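Long-range contacts in Oxidored_FMN domain-containing protein ([Pseudomonas] geniculata N1, PDB 6L6J), which oxidises the amine 6-hydroxypseudooxynicotine, probably by means of its bound FMN and [4Fe-4S] cluster: residues 101-106 / 166-171; 222-227 / 257-262; 387-392 / 410-415. All blocks are in the same frame, centred on the assembly; numbering follows the deposited sequence.

Contact 1: residues 101-106 / 166-171; sequences GVELAH and IVYVYC. With FMN (flavin mononucleotide), chain B.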
loop_
_atom_site.group_PDB
_atom_site.type_symbol
_atom_site.label_atom_id
_atom_site.label_comp_id
_atom_site.label_asym_id
_atom_site.label_seq_id
_atom_site.Cartn_x
_atom_site.Cartn_y
_atom_site.Cartn_z
ATOM N N GLY A 101 3.884 15.321 14.011
ATOM C CA GLY A 101 4.522 14.261 14.801
ATOM C C GLY A 101 5.670 13.680 14.013
ATOM O O GLY A 101 5.732 13.935 12.790
ATOM N N VAL A 102 6.568 12.960 14.673
ATOM C CA VAL A 102 7.740 12.351 13.994
ATOM C C VAL A 102 8.041 11.017 14.681
ATOM O O VAL A 102 8.153 10.996 15.929
ATOM C CB VAL A 102 8.950 13.296 13.995
ATOM C CG1 VAL A 102 9.387 13.679 15.401
ATOM C CG2 VAL A 102 10.117 12.713 13.222
ATOM N N GLU A 103 8.163 9.950 13.891
ATOM C CA GLU A 103 8.468 8.618 14.435
ATOM C C GLU A 103 9.989 8.477 14.556
ATOM O O GLU A 103 10.595 7.836 13.708
ATOM C CB GLU A 103 7.802 7.555 13.570
ATOM C CG GLU A 103 7.636 6.225 14.276
ATOM C CD GLU A 103 7.199 5.106 13.355
ATOM O OE1 GLU A 103 6.306 4.364 13.769
ATOM O OE2 GLU A 103 7.771 4.976 12.222
ATOM N N LEU A 104 10.584 9.094 15.570
ATOM C CA LEU A 104 12.002 8.863 15.939
ATOM C C LEU A 104 12.200 7.361 16.119
ATOM O O LEU A 104 11.454 6.763 16.903
ATOM C CB LEU A 104 12.329 9.635 17.217
ATOM C CG LEU A 104 12.435 11.153 17.038
ATOM C CD1 LEU A 104 12.971 11.801 18.311
ATOM C CD2 LEU A 104 13.314 11.514 15.839
ATOM N N ALA A 105 13.158 6.797 15.380
ATOM C CA ALA A 105 13.310 5.337 15.170
ATOM C C ALA A 105 14.779 4.933 15.262
ATOM O O ALA A 105 15.621 5.650 14.716
ATOM C CB ALA A 105 12.748 4.973 13.817
ATOM N N HIS A 106 15.059 3.800 15.903
ATOM C CA HIS A 106 16.362 3.092 15.788
ATOM C C HIS A 106 16.072 1.636 15.428
ATOM O O HIS A 106 15.370 0.976 16.223
ATOM C CB HIS A 106 17.240 3.226 17.044
ATOM C CG HIS A 106 18.640 2.791 16.777
ATOM N ND1 HIS A 106 18.952 1.476 16.452
ATOM C CD2 HIS A 106 19.797 3.483 16.707
ATOM C CE1 HIS A 106 20.245 1.373 16.231
ATOM N NE2 HIS A 106 20.786 2.597 16.358
ATOM N N ILE A 166 4.497 16.286 18.449
ATOM C CA ILE A 166 4.410 14.878 18.941
ATOM C C ILE A 166 5.706 14.173 18.543
ATOM O O ILE A 166 5.980 14.066 17.322
ATOM C CB ILE A 166 3.178 14.153 18.362
ATOM C CG1 ILE A 166 1.885 14.957 18.553
ATOM C CG2 ILE A 166 3.056 12.757 18.957
ATOM C CD1 ILE A 166 0.724 14.493 17.691
ATOM N N VAL A 167 6.461 13.707 19.537
ATOM C CA VAL A 167 7.777 13.034 19.361
ATOM C C VAL A 167 7.598 11.591 19.828
ATOM O O VAL A 167 7.138 11.428 20.968
ATOM C CB VAL A 167 8.864 13.794 20.142
ATOM C CG1 VAL A 167 10.213 13.106 20.130
ATOM C CG2 VAL A 167 9.002 15.216 19.627
ATOM N N TYR A 168 7.928 10.599 18.981
ATOM C CA TYR A 168 7.614 9.154 19.210
ATOM C C TYR A 168 8.786 8.432 19.895
ATOM O O TYR A 168 9.970 8.883 19.807
ATOM C CB TYR A 168 7.236 8.413 17.920
ATOM C CG TYR A 168 5.767 8.433 17.565
ATOM C CD1 TYR A 168 5.183 9.515 16.925
ATOM C CD2 TYR A 168 4.969 7.334 17.806
ATOM C CE1 TYR A 168 3.845 9.514 16.552
ATOM C CE2 TYR A 168 3.638 7.314 17.431
ATOM C CZ TYR A 168 3.061 8.410 16.813
ATOM O OH TYR A 168 1.728 8.385 16.489
ATOM N N VAL A 169 8.446 7.348 20.594
ATOM C CA VAL A 169 9.384 6.270 21.013
ATOM C C VAL A 169 8.908 5.007 20.293
ATOM O O VAL A 169 7.754 4.607 20.504
ATOM C CB VAL A 169 9.422 6.107 22.544
ATOM C CG1 VAL A 169 9.803 4.707 22.976
ATOM C CG2 VAL A 169 10.358 7.119 23.184
ATOM N N TYR A 170 9.719 4.448 19.398
ATOM C CA TYR A 170 9.230 3.468 18.396
ATOM C C TYR A 170 9.626 2.064 18.827
ATOM O O TYR A 170 10.841 1.763 18.917
ATOM C CB TYR A 170 9.798 3.776 17.019
ATOM C CG TYR A 170 9.351 2.845 15.931
ATOM C CD1 TYR A 170 8.011 2.701 15.634
ATOM C CD2 TYR A 170 10.261 2.147 15.161
ATOM C CE1 TYR A 170 7.581 1.871 14.610
ATOM C CE2 TYR A 170 9.845 1.326 14.127
ATOM C CZ TYR A 170 8.503 1.184 13.853
ATOM O OH TYR A 170 8.070 0.374 12.855
ATOM N N CYS A 171 8.623 1.230 19.068
ATOM C CA CYS A 171 8.801 -0.184 19.470
ATOM C C CYS A 171 7.736 -1.045 18.794
ATOM O O CYS A 171 6.822 -1.481 19.483
ATOM C CB CYS A 171 8.740 -0.310 20.982
ATOM S SG CYS A 171 9.054 -1.993 21.542
HETATM N N1 FMN B . 4.456 2.202 10.095
HETATM C C2 FMN B . 5.509 2.699 10.821
HETATM O O2 FMN B . 5.458 2.588 12.049
HETATM N N3 FMN B . 6.570 3.327 10.298
HETATM C C4 FMN B . 6.674 3.512 8.971
HETATM O O4 FMN B . 7.652 4.084 8.492
HETATM C C4A FMN B . 5.595 2.982 8.092
HETATM N N5 FMN B . 5.642 3.130 6.746
HETATM C C5A FMN B . 4.600 2.700 5.999
HETATM C C6 FMN B . 4.607 2.916 4.623
HETATM C C7 FMN B . 3.529 2.492 3.871
HETATM C C7M FMN B . 3.583 2.672 2.404
HETATM C C8 FMN B . 2.369 1.853 4.504
HETATM C C8M FMN B . 1.205 1.351 3.701
HETATM C C9 FMN B . 2.343 1.635 5.856
HETATM C C9A FMN B . 3.408 2.043 6.646
HETATM N N10 FMN B . 3.380 1.873 8.038
HETATM C C10 FMN B . 4.451 2.331 8.763
HETATM C "C1'" FMN B . 2.229 1.231 8.750
HETATM C "C2'" FMN B . 1.101 2.226 8.947
HETATM O "O2'" FMN B . 1.569 3.207 9.855
HETATM C "C3'" FMN B . -0.139 1.599 9.511
HETATM O "O3'" FMN B . 0.144 1.122 10.827
HETATM C "C4'" FMN B . -0.704 0.455 8.670
HETATM O "O4'" FMN B . -0.683 0.809 7.267
HETATM C "C5'" FMN B . -2.106 0.075 9.124
HETATM O "O5'" FMN B . -2.949 1.200 8.945
HETATM P P FMN B . -3.830 1.363 7.595
HETATM O O1P FMN B . -4.792 0.197 7.586
HETATM O O2P FMN B . -4.470 2.700 7.797
HETATM O O3P FMN B . -2.828 1.332 6.457
HETATM O O HOH W 1 13.105 2.490 18.179
#
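G101 lies directly against I166, its bare CA close to the I166 carbonyl oxygen, where a side chain would point to the same face as that of I166. V102 fixes the parallel pairing: its N bonds to I166 O at 2.9 Å, and its own O accepts Y168 N at 3.1 Å while also meeting the edge of the Y168 ring. At E103 the chain makes an inverse gamma turn and the regular pairing stops. The E103 side chain runs extended to the flavin, where OE2 accepts the N-H of FMN N3 at 2.8 Å. Beside it stands Y170, whose CG is anti to the backbone N (chi1 -179°), bringing one ring face beneath OE2, with the carboxylate inclined 46° to the ring. Losing this ring to an alanine would probably open a gap beside the E103 carboxylate and strip H173 of its hydroxyl partner. L104 turns to the other side, its CD1 3.6 Å from V167 CG1, and A105 CB comes within 4.0 Å of Y170 CD2. A water joins H106 N to Y170 O. Y152 of helix 142-162 bonds through its hydroxyl to both L104 O and Y170 N. In the FMN-binding TIM barrel, strand 55-62 flanks the first segment and strand 220-229 the second.

Contact 2: residues 222-227 / 257-262; sequences AVRFAV and DVNVSD. With FMN (flavin mononucleotide), chain B.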
loop_
_atom_site.group_PDB
_atom_site.type_symbol
_atom_site.label_atom_id
_atom_site.label_comp_id
_atom_site.label_asym_id
_atom_site.label_seq_id
_atom_site.Cartn_x
_atom_site.Cartn_y
_atom_site.Cartn_z
ATOM N N ALA A 222 4.760 10.221 22.325
ATOM C CA ALA A 222 3.928 9.079 21.876
ATOM C C ALA A 222 4.735 7.777 21.967
ATOM O O ALA A 222 5.945 7.811 21.831
ATOM C CB ALA A 222 3.427 9.329 20.476
ATOM N N VAL A 223 4.082 6.651 22.206
ATOM C CA VAL A 223 4.716 5.320 21.991
ATOM C C VAL A 223 3.948 4.645 20.866
ATOM O O VAL A 223 2.714 4.480 21.014
ATOM C CB VAL A 223 4.737 4.450 23.261
ATOM C CG1 VAL A 223 5.518 3.168 23.039
ATOM C CG2 VAL A 223 5.337 5.207 24.432
ATOM N N ARG A 224 4.638 4.289 19.780
ATOM C CA ARG A 224 4.087 3.301 18.829
ATOM C C ARG A 224 4.506 1.931 19.360
ATOM O O ARG A 224 5.712 1.748 19.638
ATOM C CB ARG A 224 4.532 3.588 17.399
ATOM C CG ARG A 224 3.856 2.675 16.390
ATOM C CD ARG A 224 2.551 3.158 15.790
ATOM N NE ARG A 224 2.611 3.064 14.342
ATOM C CZ ARG A 224 1.600 2.814 13.525
ATOM N NH1 ARG A 224 0.383 2.603 13.979
ATOM N NH2 ARG A 224 1.826 2.746 12.227
ATOM N N PHE A 225 3.543 1.037 19.599
ATOM C CA PHE A 225 3.827 -0.285 20.217
ATOM C C PHE A 225 3.017 -1.373 19.512
ATOM O O PHE A 225 1.786 -1.256 19.436
ATOM C CB PHE A 225 3.596 -0.252 21.731
ATOM C CG PHE A 225 3.823 -1.572 22.422
ATOM C CD1 PHE A 225 5.059 -2.198 22.356
ATOM C CD2 PHE A 225 2.815 -2.190 23.144
ATOM C CE1 PHE A 225 5.278 -3.423 22.966
ATOM C CE2 PHE A 225 3.039 -3.411 23.763
ATOM C CZ PHE A 225 4.269 -4.031 23.666
ATOM N N ALA A 226 3.738 -2.362 18.976
ATOM C CA ALA A 226 3.203 -3.667 18.541
ATOM C C ALA A 226 2.820 -4.472 19.791
ATOM O O ALA A 226 3.742 -4.842 20.576
ATOM C CB ALA A 226 4.216 -4.389 17.686
ATOM N N VAL A 227 1.511 -4.689 19.980
ATOM C CA VAL A 227 0.955 -5.397 21.169
ATOM C C VAL A 227 1.109 -6.896 20.925
ATOM O O VAL A 227 1.545 -7.591 21.865
ATOM C CB VAL A 227 -0.503 -5.006 21.491
ATOM C CG1 VAL A 227 -0.584 -3.589 22.021
ATOM C CG2 VAL A 227 -1.456 -5.192 20.320
ATOM N N ASP A 257 0.133 4.736 20.620
ATOM C CA ASP A 257 -0.129 4.360 19.199
ATOM C C ASP A 257 0.069 2.842 19.046
ATOM O O ASP A 257 1.243 2.390 19.154
ATOM C CB ASP A 257 0.755 5.158 18.230
ATOM C CG ASP A 257 0.375 4.941 16.774
ATOM O OD1 ASP A 257 -0.281 3.911 16.467
ATOM O OD2 ASP A 257 0.710 5.808 15.961
ATOM N N VAL A 258 -1.013 2.075 18.829
ATOM C CA VAL A 258 -0.973 0.587 19.002
ATOM C C VAL A 258 -1.469 -0.136 17.742
ATOM O O VAL A 258 -2.542 0.218 17.184
ATOM C CB VAL A 258 -1.697 0.093 20.277
ATOM C CG1 VAL A 258 -0.950 0.503 21.541
ATOM C CG2 VAL A 258 -3.160 0.511 20.327
ATOM N N ASN A 259 -0.704 -1.164 17.362
ATOM C CA ASN A 259 -0.915 -1.981 16.140
ATOM C C ASN A 259 -0.356 -3.395 16.372
ATOM O O ASN A 259 0.039 -3.697 17.516
ATOM C CB ASN A 259 -0.316 -1.265 14.923
ATOM C CG ASN A 259 1.200 -1.229 14.932
ATOM O OD1 ASN A 259 1.837 -1.652 15.905
ATOM N ND2 ASN A 259 1.781 -0.707 13.858
ATOM N N VAL A 260 -0.299 -4.223 15.322
ATOM C CA VAL A 260 0.180 -5.640 15.404
ATOM C C VAL A 260 1.554 -5.748 14.720
ATOM O O VAL A 260 1.755 -5.153 13.630
ATOM C CB VAL A 260 -0.849 -6.612 14.804
ATOM C CG1 VAL A 260 -2.172 -6.523 15.545
ATOM C CG2 VAL A 260 -1.058 -6.388 13.313
ATOM N N SER A 261 2.476 -6.489 15.338
ATOM C CA SER A 261 3.866 -6.645 14.827
ATOM C C SER A 261 3.888 -7.495 13.548
ATOM O O SER A 261 3.099 -8.490 13.393
ATOM C CB SER A 261 4.846 -7.205 15.827
ATOM O OG SER A 261 6.180 -7.118 15.308
ATOM N N ASP A 262 4.833 -7.079 12.709
ATOM C CA ASP A 262 5.101 -7.455 11.302
ATOM C C ASP A 262 4.158 -6.686 10.364
ATOM O O ASP A 262 2.934 -6.736 10.550
ATOM C CB ASP A 262 5.121 -8.959 11.074
ATOM C CG ASP A 262 5.978 -9.333 9.867
ATOM O OD1 ASP A 262 7.179 -8.973 9.857
ATOM O OD2 ASP A 262 5.429 -9.941 8.922
HETATM N N1 FMN B . 4.456 2.202 10.095
HETATM C C2 FMN B . 5.509 2.699 10.821
HETATM O O2 FMN B . 5.458 2.588 12.049
HETATM N N3 FMN B . 6.570 3.327 10.298
HETATM C C4 FMN B . 6.674 3.512 8.971
HETATM O O4 FMN B . 7.652 4.084 8.492
HETATM C C4A FMN B . 5.595 2.982 8.092
HETATM N N5 FMN B . 5.642 3.130 6.746
HETATM C C5A FMN B . 4.600 2.700 5.999
HETATM C C6 FMN B . 4.607 2.916 4.623
HETATM C C7 FMN B . 3.529 2.492 3.871
HETATM C C7M FMN B . 3.583 2.672 2.404
HETATM C C8 FMN B . 2.369 1.853 4.504
HETATM C C8M FMN B . 1.205 1.351 3.701
HETATM C C9 FMN B . 2.343 1.635 5.856
HETATM C C9A FMN B . 3.408 2.043 6.646
HETATM N N10 FMN B . 3.380 1.873 8.038
HETATM C C10 FMN B . 4.451 2.331 8.763
HETATM C "C1'" FMN B . 2.229 1.231 8.750
HETATM C "C2'" FMN B . 1.101 2.226 8.947
HETATM O "O2'" FMN B . 1.569 3.207 9.855
HETATM C "C3'" FMN B . -0.139 1.599 9.511
HETATM O "O3'" FMN B . 0.144 1.122 10.827
HETATM C "C4'" FMN B . -0.704 0.455 8.670
HETATM O "O4'" FMN B . -0.683 0.809 7.267
HETATM C "C5'" FMN B . -2.106 0.075 9.124
HETATM O "O5'" FMN B . -2.949 1.200 8.945
HETATM P P FMN B . -3.830 1.363 7.595
HETATM O O1P FMN B . -4.792 0.197 7.586
HETATM O O2P FMN B . -4.470 2.700 7.797
HETATM O O3P FMN B . -2.828 1.332 6.457
#
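The guanidinium of R224 has N259 over one face: ND2 sits 3.5 Å above the plane, over its centre, with the amide inclined 31° to it. At the edge come D257 OD1 and the ribityl O2' of FMN, and C2 of the flavin lies in the plane. R224 NH1 forms a salt bridge with D257 OD1 at 2.9 Å, meeting the oxygen on its syn side but well out of the carboxylate plane, the two flat groups being 51° apart. NH2 serves the cofactor, giving a hydrogen bond to FMN O3' at 2.7 Å and a weak one to FMN N1 at 3.4 Å. Bends at chi2 (90°) and chi3 carry the group from the strand to this place. An arginine suits it because several donors can be shared between the acid and the flavin, and its positive charge near N1 would be expected to favour negative charge on the reduced ring. D257 OD2 is held by the Y168 hydroxyl, and N259 ND2 bonds weakly to D266, which itself binds FMN.

The two strands are the fifth and sixth of the TIM barrel, joined as a beta-alpha-beta unit through helix 241-249. Four backbone hydrogen bonds link them in parallel, beginning with D257 N to V223 O and ending with V227 N to N259 O at 3.0 Å. A226 CB faces S261 CB, two small side chains side by side. Where the chain turns at V227, its CG1 meets V258 CG1 at 4.1 Å, and both valines touch I282 of helix 279-282.

Contact 3: residues 387-392 / 410-415; sequences SDASIL and RGYQVS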
loop_
_atom_site.group_PDB
_atom_site.type_symbol
_atom_site.label_atom_id
_atom_site.label_comp_id
_atom_site.label_asym_id
_atom_site.label_seq_id
_atom_site.Cartn_x
_atom_site.Cartn_y
_atom_site.Cartn_z
ATOM N N SER A 387 -13.405 25.359 -22.453
ATOM C CA SER A 387 -14.417 24.471 -21.814
ATOM C C SER A 387 -15.338 23.766 -22.836
ATOM O O SER A 387 -15.929 22.716 -22.478
ATOM C CB SER A 387 -15.215 25.277 -20.820
ATOM O OG SER A 387 -16.481 24.694 -20.609
ATOM N N ASP A 388 -15.510 24.330 -24.041
ATOM C CA ASP A 388 -16.457 23.824 -25.075
ATOM C C ASP A 388 -15.835 22.650 -25.835
ATOM O O ASP A 388 -16.559 22.020 -26.625
ATOM C CB ASP A 388 -16.883 24.923 -26.055
ATOM C CG ASP A 388 -17.814 25.963 -25.449
ATOM O OD1 ASP A 388 -18.716 25.564 -24.652
ATOM O OD2 ASP A 388 -17.623 27.173 -25.760
ATOM N N ALA A 389 -14.543 22.379 -25.633
ATOM C CA ALA A 389 -13.821 21.261 -26.290
ATOM C C ALA A 389 -14.418 19.925 -25.830
ATOM O O ALA A 389 -14.703 19.790 -24.621
ATOM C CB ALA A 389 -12.342 21.320 -25.990
ATOM N N SER A 390 -14.584 18.981 -26.763
ATOM C CA SER A 390 -15.180 17.646 -26.516
ATOM C C SER A 390 -14.103 16.555 -26.671
ATOM O O SER A 390 -13.274 16.647 -27.615
ATOM C CB SER A 390 -16.401 17.409 -27.392
ATOM O OG SER A 390 -16.061 16.732 -28.590
ATOM N N ILE A 391 -14.146 15.554 -25.777
ATOM C CA ILE A 391 -13.237 14.367 -25.756
ATOM C C ILE A 391 -14.068 13.067 -25.776
ATOM O O ILE A 391 -14.964 12.901 -24.926
ATOM C CB ILE A 391 -12.286 14.427 -24.534
ATOM C CG1 ILE A 391 -11.406 15.685 -24.541
ATOM C CG2 ILE A 391 -11.449 13.156 -24.450
ATOM C CD1 ILE A 391 -11.926 16.818 -23.702
ATOM N N LEU A 392 -13.762 12.155 -26.704
ATOM C CA LEU A 392 -14.317 10.776 -26.728
ATOM C C LEU A 392 -13.291 9.826 -26.100
ATOM O O LEU A 392 -12.160 9.734 -26.621
ATOM C CB LEU A 392 -14.644 10.362 -28.166
ATOM C CG LEU A 392 -15.279 8.977 -28.342
ATOM C CD1 LEU A 392 -16.468 8.775 -27.414
ATOM C CD2 LEU A 392 -15.716 8.750 -29.785
ATOM N N ARG A 410 -12.127 19.121 -14.834
ATOM C CA ARG A 410 -11.506 20.353 -15.394
ATOM C C ARG A 410 -12.579 21.187 -16.091
ATOM O O ARG A 410 -12.381 22.417 -16.184
ATOM C CB ARG A 410 -10.393 20.014 -16.386
ATOM C CG ARG A 410 -9.206 19.286 -15.777
ATOM C CD ARG A 410 -8.106 19.076 -16.793
ATOM N NE ARG A 410 -7.582 20.355 -17.232
ATOM C CZ ARG A 410 -6.791 20.548 -18.277
ATOM N NH1 ARG A 410 -6.399 19.523 -19.021
ATOM N NH2 ARG A 410 -6.400 21.782 -18.568
ATOM N N GLY A 411 -13.632 20.527 -16.584
ATOM C CA GLY A 411 -14.868 21.150 -17.102
ATOM C C GLY A 411 -15.120 20.841 -18.577
ATOM O O GLY A 411 -16.105 21.396 -19.117
ATOM N N TYR A 412 -14.289 20.007 -19.224
ATOM C CA TYR A 412 -14.437 19.626 -20.659
ATOM C C TYR A 412 -15.767 18.897 -20.873
ATOM O O TYR A 412 -16.325 18.342 -19.898
ATOM C CB TYR A 412 -13.303 18.717 -21.150
ATOM C CG TYR A 412 -11.955 19.383 -21.238
ATOM C CD1 TYR A 412 -11.581 20.091 -22.366
ATOM C CD2 TYR A 412 -11.060 19.337 -20.180
ATOM C CE1 TYR A 412 -10.353 20.733 -22.445
ATOM C CE2 TYR A 412 -9.827 19.969 -20.243
ATOM C CZ TYR A 412 -9.473 20.674 -21.379
ATOM O OH TYR A 412 -8.259 21.296 -21.446
ATOM N N GLN A 413 -16.242 18.890 -22.120
ATOM C CA GLN A 413 -17.379 18.038 -22.570
ATOM C C GLN A 413 -16.812 16.642 -22.836
ATOM O O GLN A 413 -15.925 16.540 -23.687
ATOM C CB GLN A 413 -18.068 18.620 -23.817
ATOM C CG GLN A 413 -18.500 20.078 -23.674
ATOM C CD GLN A 413 -19.391 20.293 -22.476
ATOM O OE1 GLN A 413 -20.265 19.488 -22.177
ATOM N NE2 GLN A 413 -19.162 21.385 -21.768
ATOM N N VAL A 414 -17.277 15.620 -22.113
ATOM C CA VAL A 414 -16.653 14.263 -22.102
ATOM C C VAL A 414 -17.700 13.206 -22.447
ATOM O O VAL A 414 -18.643 13.050 -21.682
ATOM C CB VAL A 414 -15.999 13.953 -20.741
ATOM C CG1 VAL A 414 -15.522 12.506 -20.656
ATOM C CG2 VAL A 414 -14.867 14.931 -20.433
ATOM N N SER A 415 -17.498 12.475 -23.539
ATOM C CA SER A 415 -18.225 11.216 -23.836
ATOM C C SER A 415 -17.292 10.028 -23.573
ATOM O O SER A 415 -16.090 10.131 -23.900
ATOM C CB SER A 415 -18.765 11.228 -25.232
ATOM O OG SER A 415 -19.856 12.128 -25.306
#
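I391 and Y412 make the apolar centre of this contact: the isoleucine CD1 lies 3.5 Å from Y412 CB and reaches the start of the ring obliquely. A389 adds its methyl, with CB 3.9 Å from Y412 CD1, while A389 O sits at the ring edge, in its plane. The tyrosine CG is anti to its carbonyl carbon (chi1 -69°), which turns the ring back along the A389 side. Around this core the main chains pair in parallel. Q413 N gives a hydrogen bond to A389 O at 3.1 Å, I391 N one to Q413 O at 2.9 Å, and S415 N one to I391 O at 2.9 Å. On the face bearing S390 and Q413, L392 CD1 packs at 4.0 Å against S415 CB, a small residue that leaves room for the leucine branch. Q413, bent at chi2, lays its CG near S387 O and A389 O at the more exposed end.

Farther out, G411 ends helix 398-410 in a Schellman motif; its positive phi (119°) would press a CB against the preceding carbonyl, so glycine belongs there. L407 of that helix touches both I391 and Y412. The Y412 hydroxyl bonds to H385 and also lies over a face of the R410 guanidinium, whose NE and NH1 are held by the carbonyls of P382, G664 and Y667; the Y667 ring meets Y412 edge-to-face. Strand, helix and strand form the beta-alpha-beta unit that opens a Rossmann-like domain, consistent with the glycine-rich turn after strand 390-394 that meets ADP.

No salt bridge crosses between the segments, so their cohesion rests on backbone hydrogen bonds and apolar contact, and the polar ends of Y412 and R410 are anchored by residues outside the two segments.

From the N terminus, contact 1 comes first, closing a loop of 59 residues that includes helix 142-162 and joining the third and fourth barrel strands. Contact 2 opens only after it has closed and shuts a shorter loop of 29 residues between the fifth and sixth strands. Because strands 166-171 and 220-229 are neighbours, the two contacts form one continuous arc of barrel wall, with centres 11 Å apart, and both face the same FMN. Contact 3 follows later, closing 17 residues around helix 398-410 in the ADP-binding region, its centre about 48 Å from either of the others. All three are in series; none nests or crosses.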